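PDB 5XFM: alpha-glucosidase from Bacteroides thetaiotaomicron, which hydrolyses beta-L-arabinopyranosides and alpha-galactosides as a bifunctional, calcium-binding member of glycoside hydrolase family 97. Local coordinates for residues 146-151 against 207-212; 48-53 against 261-266; 194-199 against 435-440; 140-145 against 256-261. The protein carries 1 engineered substitution. All coordinates share one frame; numbering follows the deposited sequence.

Interaction 1. Residues 146-151 against 207-212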
loop_
_atom_site.group_PDB
_atom_site.type_symbol
_atom_site.label_atom_id
_atom_site.label_comp_id
_atom_site.label_asym_id
_atom_site.label_seq_id
_atom_site.Cartn_x
_atom_site.Cartn_y
_atom_site.Cartn_z
ATOM N N PHE A 146 -19.812 6.855 2.205
ATOM C CA PHE A 146 -20.002 5.413 2.160
ATOM C C PHE A 146 -20.836 4.987 3.373
ATOM O O PHE A 146 -20.390 5.103 4.521
ATOM C CB PHE A 146 -18.653 4.691 2.137
ATOM C CG PHE A 146 -17.690 5.255 1.130
ATOM C CD1 PHE A 146 -16.838 6.294 1.469
ATOM C CD2 PHE A 146 -17.655 4.765 -0.163
ATOM C CE1 PHE A 146 -15.965 6.819 0.541
ATOM C CE2 PHE A 146 -16.780 5.292 -1.098
ATOM C CZ PHE A 146 -15.937 6.319 -0.743
ATOM N N ARG A 147 -22.056 4.532 3.111
ATOM C CA ARG A 147 -22.976 4.106 4.156
ATOM C C ARG A 147 -23.140 2.590 4.112
ATOM O O ARG A 147 -23.287 2.012 3.041
ATOM C CB ARG A 147 -24.328 4.798 3.998
ATOM C CG ARG A 147 -25.266 4.565 5.157
ATOM C CD ARG A 147 -26.633 5.205 4.951
ATOM N NE ARG A 147 -26.593 6.635 4.643
ATOM C CZ ARG A 147 -26.780 7.590 5.553
ATOM N NH1 ARG A 147 -26.968 7.258 6.820
ATOM N NH2 ARG A 147 -26.754 8.874 5.212
ATOM N N PHE A 148 -23.069 1.942 5.269
ATOM C CA PHE A 148 -23.068 0.479 5.316
ATOM C C PHE A 148 -24.288 -0.120 6.005
ATOM O O PHE A 148 -24.928 0.542 6.820
ATOM C CB PHE A 148 -21.794 -0.022 6.001
ATOM C CG PHE A 148 -20.544 0.322 5.256
ATOM C CD1 PHE A 148 -20.069 -0.509 4.253
ATOM C CD2 PHE A 148 -19.848 1.480 5.547
ATOM C CE1 PHE A 148 -18.913 -0.191 3.560
ATOM C CE2 PHE A 148 -18.696 1.803 4.855
ATOM C CZ PHE A 148 -18.231 0.966 3.862
ATOM N N PRO A 149 -24.622 -1.377 5.662
ATOM C CA PRO A 149 -25.686 -2.064 6.402
ATOM C C PRO A 149 -25.373 -2.147 7.887
ATOM O O PRO A 149 -24.217 -2.283 8.284
ATOM C CB PRO A 149 -25.717 -3.455 5.769
ATOM C CG PRO A 149 -25.174 -3.256 4.405
ATOM C CD PRO A 149 -24.136 -2.176 4.525
ATOM N N GLU A 150 -26.431 -2.076 8.682
ATOM C CA GLU A 150 -26.390 -2.053 10.142
ATOM C C GLU A 150 -25.417 -3.053 10.776
ATOM O O GLU A 150 -24.731 -2.732 11.744
ATOM C CB GLU A 150 -27.810 -2.259 10.659
ATOM C CG GLU A 150 -28.533 -0.931 10.807
ATOM C CD GLU A 150 -29.963 -1.073 11.277
ATOM O OE1 GLU A 150 -30.268 -2.052 11.990
ATOM O OE2 GLU A 150 -30.793 -0.212 10.905
ATOM N N GLN A 151 -25.379 -4.271 10.248
ATOM C CA GLN A 151 -24.626 -5.346 10.888
ATOM C C GLN A 151 -23.142 -5.319 10.510
ATOM O O GLN A 151 -22.395 -6.242 10.834
ATOM C CB GLN A 151 -25.219 -6.710 10.522
ATOM C CG GLN A 151 -24.972 -7.151 9.085
ATOM C CD GLN A 151 -25.910 -6.509 8.069
ATOM O OE1 GLN A 151 -26.549 -5.490 8.340
ATOM N NE2 GLN A 151 -25.983 -7.104 6.883
ATOM N N VAL A 207 -16.273 -5.366 1.752
ATOM C CA VAL A 207 -16.078 -4.109 1.037
ATOM C C VAL A 207 -14.767 -3.415 1.450
ATOM O O VAL A 207 -14.505 -3.239 2.626
ATOM C CB VAL A 207 -17.245 -3.147 1.283
ATOM C CG1 VAL A 207 -16.937 -1.775 0.689
ATOM C CG2 VAL A 207 -18.549 -3.717 0.709
ATOM N N LEU A 208 -13.941 -3.037 0.482
ATOM C CA LEU A 208 -12.742 -2.244 0.740
ATOM C C LEU A 208 -12.842 -0.863 0.093
ATOM O O LEU A 208 -12.949 -0.747 -1.130
ATOM C CB LEU A 208 -11.505 -2.960 0.214
ATOM C CG LEU A 208 -10.165 -2.271 0.481
ATOM C CD1 LEU A 208 -9.721 -2.404 1.945
ATOM C CD2 LEU A 208 -9.099 -2.786 -0.476
ATOM N N VAL A 209 -12.808 0.176 0.917
ATOM C CA VAL A 209 -12.898 1.558 0.448
ATOM C C VAL A 209 -11.513 2.197 0.357
ATOM O O VAL A 209 -10.744 2.154 1.316
ATOM C CB VAL A 209 -13.793 2.400 1.383
ATOM C CG1 VAL A 209 -13.731 3.869 1.031
ATOM C CG2 VAL A 209 -15.231 1.881 1.345
ATOM N N SER A 210 -11.182 2.773 -0.794
ATOM C CA SER A 210 -9.908 3.476 -0.918
ATOM C C SER A 210 -9.988 4.602 -1.941
ATOM O O SER A 210 -11.073 5.029 -2.315
ATOM C CB SER A 210 -8.790 2.503 -1.293
ATOM O OG SER A 210 -7.522 3.045 -0.962
ATOM N N GLU A 211 -8.837 5.096 -2.375
ATOM C CA GLU A 211 -8.809 6.087 -3.443
ATOM C C GLU A 211 -7.523 5.938 -4.244
ATOM O O GLU A 211 -6.492 5.506 -3.713
ATOM C CB GLU A 211 -8.929 7.508 -2.879
ATOM C CG GLU A 211 -7.638 8.046 -2.289
ATOM C CD GLU A 211 -7.755 9.473 -1.795
ATOM O OE1 GLU A 211 -8.616 10.217 -2.309
ATOM O OE2 GLU A 211 -6.978 9.844 -0.884
ATOM N N THR A 212 -7.579 6.299 -5.521
ATOM C CA THR A 212 -6.390 6.224 -6.361
ATOM C C THR A 212 -6.315 7.376 -7.356
ATOM O O THR A 212 -7.312 8.063 -7.612
ATOM C CB THR A 212 -6.339 4.892 -7.128
ATOM O OG1 THR A 212 -5.074 4.767 -7.789
ATOM C CG2 THR A 212 -7.463 4.827 -8.154
#

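Interaction 2. Residues 48-53 against 261-266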
loop_
_atom_site.group_PDB
_atom_site.type_symbol
_atom_site.label_atom_id
_atom_site.label_comp_id
_atom_site.label_asym_id
_atom_site.label_seq_id
_atom_site.Cartn_x
_atom_site.Cartn_y
_atom_site.Cartn_z
ATOM N N THR A 48 -27.496 -6.066 -0.330
ATOM C CA THR A 48 -27.054 -4.696 -0.124
ATOM C C THR A 48 -25.666 -4.695 0.514
ATOM O O THR A 48 -25.459 -5.285 1.580
ATOM C CB THR A 48 -28.035 -3.909 0.781
ATOM O OG1 THR A 48 -29.368 -4.014 0.266
ATOM C CG2 THR A 48 -27.638 -2.438 0.858
ATOM N N MET A 49 -24.725 -4.022 -0.139
ATOM C CA MET A 49 -23.355 -3.939 0.353
ATOM C C MET A 49 -23.055 -2.515 0.797
ATOM O O MET A 49 -22.414 -2.287 1.828
ATOM C CB MET A 49 -22.382 -4.392 -0.730
ATOM C CG MET A 49 -22.692 -5.775 -1.267
ATOM S SD MET A 49 -22.550 -7.026 0.017
ATOM C CE MET A 49 -20.769 -7.180 0.123
ATOM N N LEU A 50 -23.524 -1.554 0.010
ATOM C CA LEU A 50 -23.547 -0.170 0.454
ATOM C C LEU A 50 -24.967 0.331 0.336
ATOM O O LEU A 50 -25.597 0.177 -0.707
ATOM C CB LEU A 50 -22.619 0.713 -0.384
ATOM C CG LEU A 50 -21.120 0.731 -0.082
ATOM C CD1 LEU A 50 -20.451 -0.467 -0.728
ATOM C CD2 LEU A 50 -20.505 2.027 -0.599
ATOM N N GLU A 51 -25.488 0.898 1.413
ATOM C CA GLU A 51 -26.770 1.565 1.332
ATOM C C GLU A 51 -26.582 2.943 0.720
ATOM O O GLU A 51 -25.482 3.305 0.298
ATOM C CB GLU A 51 -27.455 1.625 2.694
ATOM C CG GLU A 51 -27.693 0.234 3.263
ATOM C CD GLU A 51 -28.463 0.245 4.550
ATOM O OE1 GLU A 51 -28.115 1.040 5.445
ATOM O OE2 GLU A 51 -29.453 -0.508 4.643
ATOM N N LYS A 52 -27.666 3.703 0.663
ATOM C CA LYS A 52 -27.644 5.009 0.036
ATOM C C LYS A 52 -26.556 5.898 0.638
ATOM O O LYS A 52 -26.603 6.288 1.809
ATOM C CB LYS A 52 -29.022 5.630 0.170
ATOM C CG LYS A 52 -30.037 4.894 -0.702
ATOM C CD LYS A 52 -31.426 5.437 -0.538
ATOM C CE LYS A 52 -31.474 6.880 -0.938
ATOM N NZ LYS A 52 -32.783 7.215 -1.559
ATOM N N SER A 53 -25.562 6.186 -0.196
ATOM C CA SER A 53 -24.339 6.869 0.216
ATOM C C SER A 53 -24.209 8.195 -0.513
ATOM O O SER A 53 -24.417 8.261 -1.720
ATOM C CB SER A 53 -23.118 5.994 -0.077
ATOM O OG SER A 53 -23.202 4.742 0.582
ATOM N N ARG A 261 -12.517 7.463 -6.279
ATOM C CA ARG A 261 -12.957 6.789 -5.062
ATOM C C ARG A 261 -13.185 5.323 -5.423
ATOM O O ARG A 261 -13.870 5.039 -6.407
ATOM C CB ARG A 261 -14.255 7.400 -4.563
ATOM C CG ARG A 261 -14.271 8.918 -4.544
ATOM C CD ARG A 261 -13.300 9.461 -3.562
ATOM N NE ARG A 261 -13.109 10.907 -3.657
ATOM C CZ ARG A 261 -11.915 11.487 -3.551
ATOM N NH1 ARG A 261 -10.824 10.744 -3.395
ATOM N NH2 ARG A 261 -11.804 12.801 -3.637
ATOM N N THR A 262 -12.649 4.393 -4.642
ATOM C CA THR A 262 -12.715 2.989 -5.034
ATOM C C THR A 262 -13.427 2.099 -4.018
ATOM O O THR A 262 -13.210 2.198 -2.806
ATOM C CB THR A 262 -11.308 2.412 -5.285
ATOM O OG1 THR A 262 -10.606 2.293 -4.041
ATOM C CG2 THR A 262 -10.514 3.323 -6.232
ATOM N N ILE A 263 -14.269 1.213 -4.540
ATOM C CA ILE A 263 -15.011 0.256 -3.738
ATOM C C ILE A 263 -14.806 -1.162 -4.268
ATOM O O ILE A 263 -15.306 -1.509 -5.334
ATOM C CB ILE A 263 -16.515 0.564 -3.742
ATOM C CG1 ILE A 263 -16.768 2.047 -3.471
ATOM C CG2 ILE A 263 -17.247 -0.320 -2.741
ATOM C CD1 ILE A 263 -18.218 2.460 -3.673
ATOM N N THR A 264 -14.049 -1.972 -3.539
ATOM C CA THR A 264 -13.837 -3.357 -3.932
ATOM C C THR A 264 -14.809 -4.227 -3.151
ATOM O O THR A 264 -14.740 -4.298 -1.934
ATOM C CB THR A 264 -12.391 -3.804 -3.660
ATOM O OG1 THR A 264 -11.491 -2.969 -4.393
ATOM C CG2 THR A 264 -12.183 -5.259 -4.061
ATOM N N VAL A 265 -15.729 -4.880 -3.837
ATOM C CA VAL A 265 -16.820 -5.552 -3.137
ATOM C C VAL A 265 -16.935 -6.998 -3.611
ATOM O O VAL A 265 -16.725 -7.288 -4.786
ATOM C CB VAL A 265 -18.148 -4.781 -3.318
ATOM C CG1 VAL A 265 -18.260 -4.249 -4.727
ATOM C CG2 VAL A 265 -19.361 -5.643 -2.943
ATOM N N GLY A 266 -17.244 -7.910 -2.694
ATOM C CA GLY A 266 -17.483 -9.288 -3.086
ATOM C C GLY A 266 -18.208 -10.077 -2.019
ATOM O O GLY A 266 -18.440 -9.572 -0.930
#

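Interaction 3. Residues 194-199 against 435-440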
loop_
_atom_site.group_PDB
_atom_site.type_symbol
_atom_site.label_atom_id
_atom_site.label_comp_id
_atom_site.label_asym_id
_atom_site.label_seq_id
_atom_site.Cartn_x
_atom_site.Cartn_y
_atom_site.Cartn_z
ATOM N N THR A 194 -7.434 6.272 8.004
ATOM C CA THR A 194 -6.740 6.395 6.727
ATOM C C THR A 194 -7.005 5.190 5.832
ATOM O O THR A 194 -7.229 4.077 6.320
ATOM C CB THR A 194 -5.221 6.580 6.903
ATOM O OG1 THR A 194 -4.660 5.436 7.556
ATOM C CG2 THR A 194 -4.939 7.842 7.689
ATOM N N PHE A 195 -6.990 5.434 4.522
ATOM C CA PHE A 195 -7.205 4.398 3.513
ATOM C C PHE A 195 -6.075 3.381 3.522
ATOM O O PHE A 195 -4.966 3.696 3.957
ATOM C CB PHE A 195 -7.343 5.023 2.112
ATOM C CG PHE A 195 -8.611 5.811 1.912
ATOM C CD1 PHE A 195 -9.848 5.256 2.213
ATOM C CD2 PHE A 195 -8.564 7.107 1.418
ATOM C CE1 PHE A 195 -11.015 5.975 2.024
ATOM C CE2 PHE A 195 -9.727 7.835 1.231
ATOM C CZ PHE A 195 -10.956 7.267 1.534
ATOM N N PRO A 196 -6.356 2.145 3.071
ATOM C CA PRO A 196 -7.695 1.669 2.700
ATOM C C PRO A 196 -8.456 1.162 3.918
ATOM O O PRO A 196 -7.866 0.966 4.986
ATOM C CB PRO A 196 -7.400 0.546 1.703
ATOM C CG PRO A 196 -6.092 -0.021 2.191
ATOM C CD PRO A 196 -5.311 1.175 2.691
ATOM N N CYS A 197 -9.755 0.954 3.754
ATOM C CA CYS A 197 -10.616 0.625 4.878
ATOM C C CYS A 197 -11.468 -0.604 4.585
ATOM O O CYS A 197 -12.239 -0.613 3.630
ATOM C CB CYS A 197 -11.505 1.820 5.202
ATOM S SG CYS A 197 -10.580 3.301 5.609
ATOM N N LEU A 198 -11.340 -1.628 5.423
ATOM C CA LEU A 198 -12.015 -2.900 5.187
ATOM C C LEU A 198 -13.273 -3.048 6.040
ATOM O O LEU A 198 -13.273 -2.776 7.234
ATOM C CB LEU A 198 -11.061 -4.074 5.452
ATOM C CG LEU A 198 -11.635 -5.469 5.166
ATOM C CD1 LEU A 198 -12.057 -5.612 3.692
ATOM C CD2 LEU A 198 -10.657 -6.558 5.538
ATOM N N PHE A 199 -14.347 -3.492 5.406
ATOM C CA PHE A 199 -15.624 -3.685 6.068
ATOM C C PHE A 199 -16.156 -5.080 5.793
ATOM O O PHE A 199 -16.101 -5.565 4.665
ATOM C CB PHE A 199 -16.641 -2.647 5.611
ATOM C CG PHE A 199 -16.265 -1.231 5.940
ATOM C CD1 PHE A 199 -15.428 -0.509 5.105
ATOM C CD2 PHE A 199 -16.784 -0.607 7.061
ATOM C CE1 PHE A 199 -15.096 0.803 5.397
ATOM C CE2 PHE A 199 -16.459 0.703 7.356
ATOM C CZ PHE A 199 -15.612 1.409 6.522
ATOM N N CYS A 435 5.437 8.329 5.493
ATOM C CA CYS A 435 4.747 8.835 4.312
ATOM C C CYS A 435 3.288 8.432 4.252
ATOM O O CYS A 435 2.787 7.683 5.100
ATOM C CB CYS A 435 5.452 8.332 3.047
ATOM S SG CYS A 435 5.470 6.512 2.901
ATOM N N THR A 436 2.611 8.934 3.229
ATOM C CA THR A 436 1.218 8.610 3.024
ATOM C C THR A 436 1.071 7.354 2.182
ATOM O O THR A 436 2.042 6.880 1.577
ATOM C CB THR A 436 0.483 9.760 2.351
ATOM O OG1 THR A 436 -0.931 9.518 2.371
ATOM C CG2 THR A 436 0.971 9.958 0.912
ATOM N N LEU A 437 -0.153 6.832 2.145
ATOM C CA LEU A 437 -0.482 5.662 1.344
ATOM C C LEU A 437 -0.237 5.955 -0.131
ATOM O O LEU A 437 -0.556 7.046 -0.598
ATOM C CB LEU A 437 -1.946 5.264 1.561
ATOM C CG LEU A 437 -2.475 4.030 0.832
ATOM C CD1 LEU A 437 -2.016 2.797 1.585
ATOM C CD2 LEU A 437 -4.001 4.039 0.684
ATOM N N PRO A 438 0.350 4.991 -0.867
ATOM C CA PRO A 438 0.499 5.140 -2.318
ATOM C C PRO A 438 -0.860 5.003 -2.993
ATOM O O PRO A 438 -1.670 4.170 -2.583
ATOM C CB PRO A 438 1.432 3.990 -2.699
ATOM C CG PRO A 438 1.156 2.950 -1.662
ATOM C CD PRO A 438 0.913 3.714 -0.391
ATOM N N ARG A 439 -1.129 5.831 -3.990
ATOM C CA ARG A 439 -2.450 5.824 -4.597
ATOM C C ARG A 439 -2.363 5.519 -6.093
ATOM O O ARG A 439 -2.558 6.403 -6.931
ATOM C CB ARG A 439 -3.139 7.160 -4.323
ATOM C CG ARG A 439 -3.804 7.214 -2.943
ATOM C CD ARG A 439 -3.546 8.558 -2.288
ATOM N NE ARG A 439 -4.320 8.814 -1.073
ATOM C CZ ARG A 439 -3.802 8.873 0.151
ATOM N NH1 ARG A 439 -2.507 8.666 0.340
ATOM N NH2 ARG A 439 -4.582 9.136 1.191
ATOM N N GLY A 440 -2.059 4.263 -6.419
ATOM C CA GLY A 440 -1.875 3.867 -7.801
ATOM C C GLY A 440 -0.527 4.334 -8.324
ATOM O O GLY A 440 -0.333 4.470 -9.532
#

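Interaction 4. Residues 140-145 against 256-261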
loop_
_atom_site.group_PDB
_atom_site.type_symbol
_atom_site.label_atom_id
_atom_site.label_comp_id
_atom_site.label_asym_id
_atom_site.label_seq_id
_atom_site.Cartn_x
_atom_site.Cartn_y
_atom_site.Cartn_z
ATOM N N LYS A 140 -13.894 23.155 -1.671
ATOM C CA LYS A 140 -13.918 23.419 -0.240
ATOM C C LYS A 140 -14.144 22.133 0.546
ATOM O O LYS A 140 -13.581 21.957 1.629
ATOM C CB LYS A 140 -15.015 24.429 0.119
ATOM C CG LYS A 140 -14.875 25.805 -0.515
ATOM C CD LYS A 140 -15.980 26.742 -0.038
ATOM C CE LYS A 140 -15.999 28.042 -0.837
ATOM N NZ LYS A 140 -14.773 28.867 -0.630
ATOM N N GLU A 141 -14.961 21.234 -0.001
ATOM C CA GLU A 141 -15.297 20.019 0.744
ATOM C C GLU A 141 -15.956 18.947 -0.122
ATOM O O GLU A 141 -16.652 19.266 -1.066
ATOM C CB GLU A 141 -16.223 20.417 1.898
ATOM C CG GLU A 141 -16.872 19.312 2.682
ATOM C CD GLU A 141 -17.737 19.876 3.790
ATOM O OE1 GLU A 141 -18.296 20.978 3.589
ATOM O OE2 GLU A 141 -17.851 19.236 4.857
ATOM N N GLU A 142 -15.726 17.675 0.181
ATOM C CA GLU A 142 -16.473 16.608 -0.479
ATOM C C GLU A 142 -17.558 16.078 0.451
ATOM O O GLU A 142 -17.325 15.889 1.644
ATOM C CB GLU A 142 -15.549 15.468 -0.933
ATOM C CG GLU A 142 -15.012 15.642 -2.347
ATOM C CD GLU A 142 -14.124 14.497 -2.811
ATOM O OE1 GLU A 142 -14.603 13.346 -2.918
ATOM O OE2 GLU A 142 -12.932 14.755 -3.080
ATOM N N GLN A 143 -18.756 15.899 -0.093
ATOM C CA GLN A 143 -19.850 15.265 0.631
ATOM C C GLN A 143 -19.780 13.747 0.423
ATOM O O GLN A 143 -20.436 12.980 1.129
ATOM C CB GLN A 143 -21.192 15.835 0.165
ATOM C CG GLN A 143 -22.431 15.170 0.741
ATOM C CD GLN A 143 -23.668 16.032 0.577
ATOM O OE1 GLN A 143 -23.925 16.923 1.383
ATOM N NE2 GLN A 143 -24.430 15.781 -0.480
ATOM N N THR A 144 -18.973 13.337 -0.555
ATOM C CA THR A 144 -18.788 11.932 -0.931
ATOM C C THR A 144 -18.731 11.013 0.280
ATOM O O THR A 144 -17.927 11.218 1.195
ATOM C CB THR A 144 -17.490 11.741 -1.748
ATOM O OG1 THR A 144 -17.441 12.696 -2.816
ATOM C CG2 THR A 144 -17.398 10.323 -2.313
ATOM N N GLY A 145 -19.580 9.992 0.281
ATOM C CA GLY A 145 -19.696 9.126 1.443
ATOM C C GLY A 145 -19.872 7.649 1.143
ATOM O O GLY A 145 -20.020 7.235 -0.009
ATOM N N GLY A 256 -11.337 20.043 -15.009
ATOM C CA GLY A 256 -10.570 19.151 -14.152
ATOM C C GLY A 256 -11.393 18.041 -13.516
ATOM O O GLY A 256 -12.563 17.842 -13.863
ATOM N N ALA A 257 -10.782 17.311 -12.583
ATOM C CA ALA A 257 -11.448 16.181 -11.945
ATOM C C ALA A 257 -10.917 15.894 -10.536
ATOM O O ALA A 257 -9.836 16.352 -10.159
ATOM C CB ALA A 257 -11.310 14.928 -12.821
ATOM N N THR A 258 -11.697 15.139 -9.761
ATOM C CA THR A 258 -11.246 14.614 -8.484
ATOM C C THR A 258 -10.535 13.294 -8.750
ATOM O O THR A 258 -10.656 12.738 -9.838
ATOM C CB THR A 258 -12.414 14.375 -7.500
ATOM O OG1 THR A 258 -13.159 13.225 -7.903
ATOM C CG2 THR A 258 -13.324 15.578 -7.433
ATOM N N PRO A 259 -9.758 12.801 -7.777
ATOM C CA PRO A 259 -9.237 11.432 -7.865
ATOM C C PRO A 259 -10.354 10.391 -7.861
ATOM O O PRO A 259 -11.529 10.734 -7.705
ATOM C CB PRO A 259 -8.375 11.298 -6.609
ATOM C CG PRO A 259 -8.036 12.693 -6.218
ATOM C CD PRO A 259 -9.200 13.535 -6.629
ATOM N N TRP A 260 -9.990 9.128 -8.050
ATOM C CA TRP A 260 -10.971 8.056 -8.061
ATOM C C TRP A 260 -11.243 7.549 -6.641
ATOM O O TRP A 260 -10.314 7.267 -5.889
ATOM C CB TRP A 260 -10.493 6.907 -8.948
ATOM C CG TRP A 260 -10.314 7.298 -10.391
ATOM C CD1 TRP A 260 -9.178 7.798 -10.969
ATOM C CD2 TRP A 260 -11.298 7.232 -11.433
ATOM N NE1 TRP A 260 -9.395 8.046 -12.304
ATOM C CE2 TRP A 260 -10.686 7.703 -12.616
ATOM C CE3 TRP A 260 -12.632 6.816 -11.485
ATOM C CZ2 TRP A 260 -11.363 7.771 -13.833
ATOM C CZ3 TRP A 260 -13.304 6.885 -12.699
ATOM C CH2 TRP A 260 -12.667 7.361 -13.854
ATOM N N ARG A 261 -12.517 7.463 -6.279
ATOM C CA ARG A 261 -12.957 6.789 -5.062
ATOM C C ARG A 261 -13.185 5.323 -5.423
ATOM O O ARG A 261 -13.870 5.039 -6.407
ATOM C CB ARG A 261 -14.255 7.400 -4.563
ATOM C CG ARG A 261 -14.271 8.918 -4.544
ATOM C CD ARG A 261 -13.300 9.461 -3.562
ATOM N NE ARG A 261 -13.109 10.907 -3.657
ATOM C CZ ARG A 261 -11.915 11.487 -3.551
ATOM N NH1 ARG A 261 -10.824 10.744 -3.395
ATOM N NH2 ARG A 261 -11.804 12.801 -3.637
#

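Interaction 1. Residues 146-151 against 207-212
V209 sets its CG1 methyl over the ring of F146, and the geometry is that of a CH-pi contact: CG1 stands 3.7 Å from the ring centroid and 12° off the ring normal. The valine and phenylalanine side chains meet from opposite directions, the methyl being carried to the ring because CG1 points anti to the backbone N (chi1 172°). Edge contacts form the second group. V207 CG1 lies in the plane of the F148 ring, 3.8 Å from F148 CE1, and the other methyl of V209, CG2, is 4.0 Å from F148 CZ. V209 thus serves both aromatic rings, one at its face and one at its rim. The CA atoms of F146 and V209 are 8.3 Å apart, a spacing of facing sheets and not of paired strands, as expected inside the N-terminal beta-sandwich. In the same core, L50 touches F146, and the F199 ring stacks with that of F148. With an alanine in place of F146, V209 CG1 would probably face a gap where the ring had been. All four contributing residues are buried and meet through carbon alone, so cohesion here rests on shape and exclusion of water.

Interaction 2. Residues 48-53 against 261-266
L50 and I263 reach toward each other tip to tip across the interior of the N-terminal beta-sandwich, whose two sheets contribute strands 47-59 and 256-266. Two pairs of methyls define this meeting: L50 CD1 is 3.8 Å from I263 CG2, and L50 CD2 is 3.9 Å from I263 CD1. The neighbouring pair is turned differently. M49 runs slantwise past V265, and its chain is folded at two successive bonds (chi2 -63°, chi3 -77°), which curls it round a single methyl. The evidence is that both M49 CG and M49 CE lie 3.7 Å from V265 CG2, while M49 CB stays 3.9 Å from that same methyl. Consecutive residues can both face the opposite sheet here because M49 and L50 form a classic beta bulge against V42. Beyond the bulge the chain bends again, where S53 OG donates a 2.7 Å hydrogen bond to E51 O, approaching 29° from the carbonyl plane. The same hydroxyl oxygen also bonds R147 N on the adjacent strand, tying the bend to its own sheet. F146 and V207 touch both L50 and I263, continuing the apolar layer. At its far end the methionine reaches past the valine to the backbone, with M49 CE 3.5 Å from G266 O.

Interaction 3. Residues 194-199 against 435-440
L437 lays its isobutyl group over the peptide link between F195 and P196. Its CD2 methyl is 3.4 Å from F195 O and 3.8 Å from F195 CB, and it also approaches P196 CD at 3.7 Å. The other methyl, L437 CD1, is 3.8 Å from the same P196 CD, so the proline ring, crossed at about a right angle, meets both branches. That linkage is cis, which puts F195 O and P196 CD on one side of the peptide, within reach of one leucine. CG of L437 stands anti to its backbone N (chi1 -178°), extending the branches toward that surface. An alanine here would remove both methyls and is likely to leave a gap over the cis peptide. Alongside, R439 brings NH2 near the plane of the F195 ring, a distant edge approach; NH2 is hydrogen-bonded to S221 O and Y173 OH. Its NH1 turns back into its own loop, giving T436 OG1 a 2.7 Å hydrogen bond (146° at the hydrogen) and L437 O a weak one, while NE forms a salt bridge with E211. Thus the loop after strand 429-432, in the catalytic TIM-barrel family region, meets the N-terminal sandwich in two ways: apolar methyls cover the cis-proline turn, while the arginine's polar atoms go to its own loop, E211, S221 and Y173, which would be expected to keep the buried guanidinium charge compensated.

Interaction 4. Residues 140-145 against 256-261
The guanidinium of R261 receives the E142 carboxylate at its edge, near its plane, while one of its faces lies beneath P259 O, 4.2 Å above the centre. Carboxylate and guanidinium planes are 26° apart, and the two side chains come from opposite directions, forming a two-pronged salt bridge between the sheets of the N-terminal beta-sandwich. One prong is R261 NE to E142 OE1 at 3.0 Å, meeting the syn lone pair of that oxygen although OE1 sits 21° out of the guanidinium plane. The other joins R261 NH2 to E142 OE2; its modelled length of 2.3 Å is too short to be taken literally, so only the pairing can be relied on. A bend in the arginine at chi2 (-66°) turns its head toward the glutamate, whose own chain runs extended beyond CG. Both charges have further partners: R261 NH1 makes a salt bridge with E211, and E142 OE2 is hydrogen-bonded to Y218 OH. With E142 along NE and NH2 and E211 at NH1, the buried guanidinium would be expected to favour the ionised form of both acids. T144 flanks the pair, with CG2 4.1 Å from R261 CG, and its hydroxyl is hydrogen-bonded to Y126 OH. The carbonyl over the guanidinium face is itself held from the side: T258 OG1 donates to P259 O at 3.0 Å, in the carbonyl plane and on a lone pair.

Overall arrangement
All four contacts are buried, so they differ in chemistry more than in depth. Interactions 1 and 2, with centres 5 Å apart, form one hydrocarbon layer between the same two sheets of the N-terminal sandwich. Interaction 4 joins those sheets too, its centre about 16 Å from theirs, but by charge; it shares strand 136-147 with interaction 1 and R261 with interaction 2. Interaction 3 stands apart: it lies nearest the centre of the chain and links the sandwich to the region of the barrel family, combining apolar cover with an adjacent arginine. E211, on strand 206-212 of interaction 1, bridges the groups, pairing with R261 of interaction 4 and R439 of interaction 3.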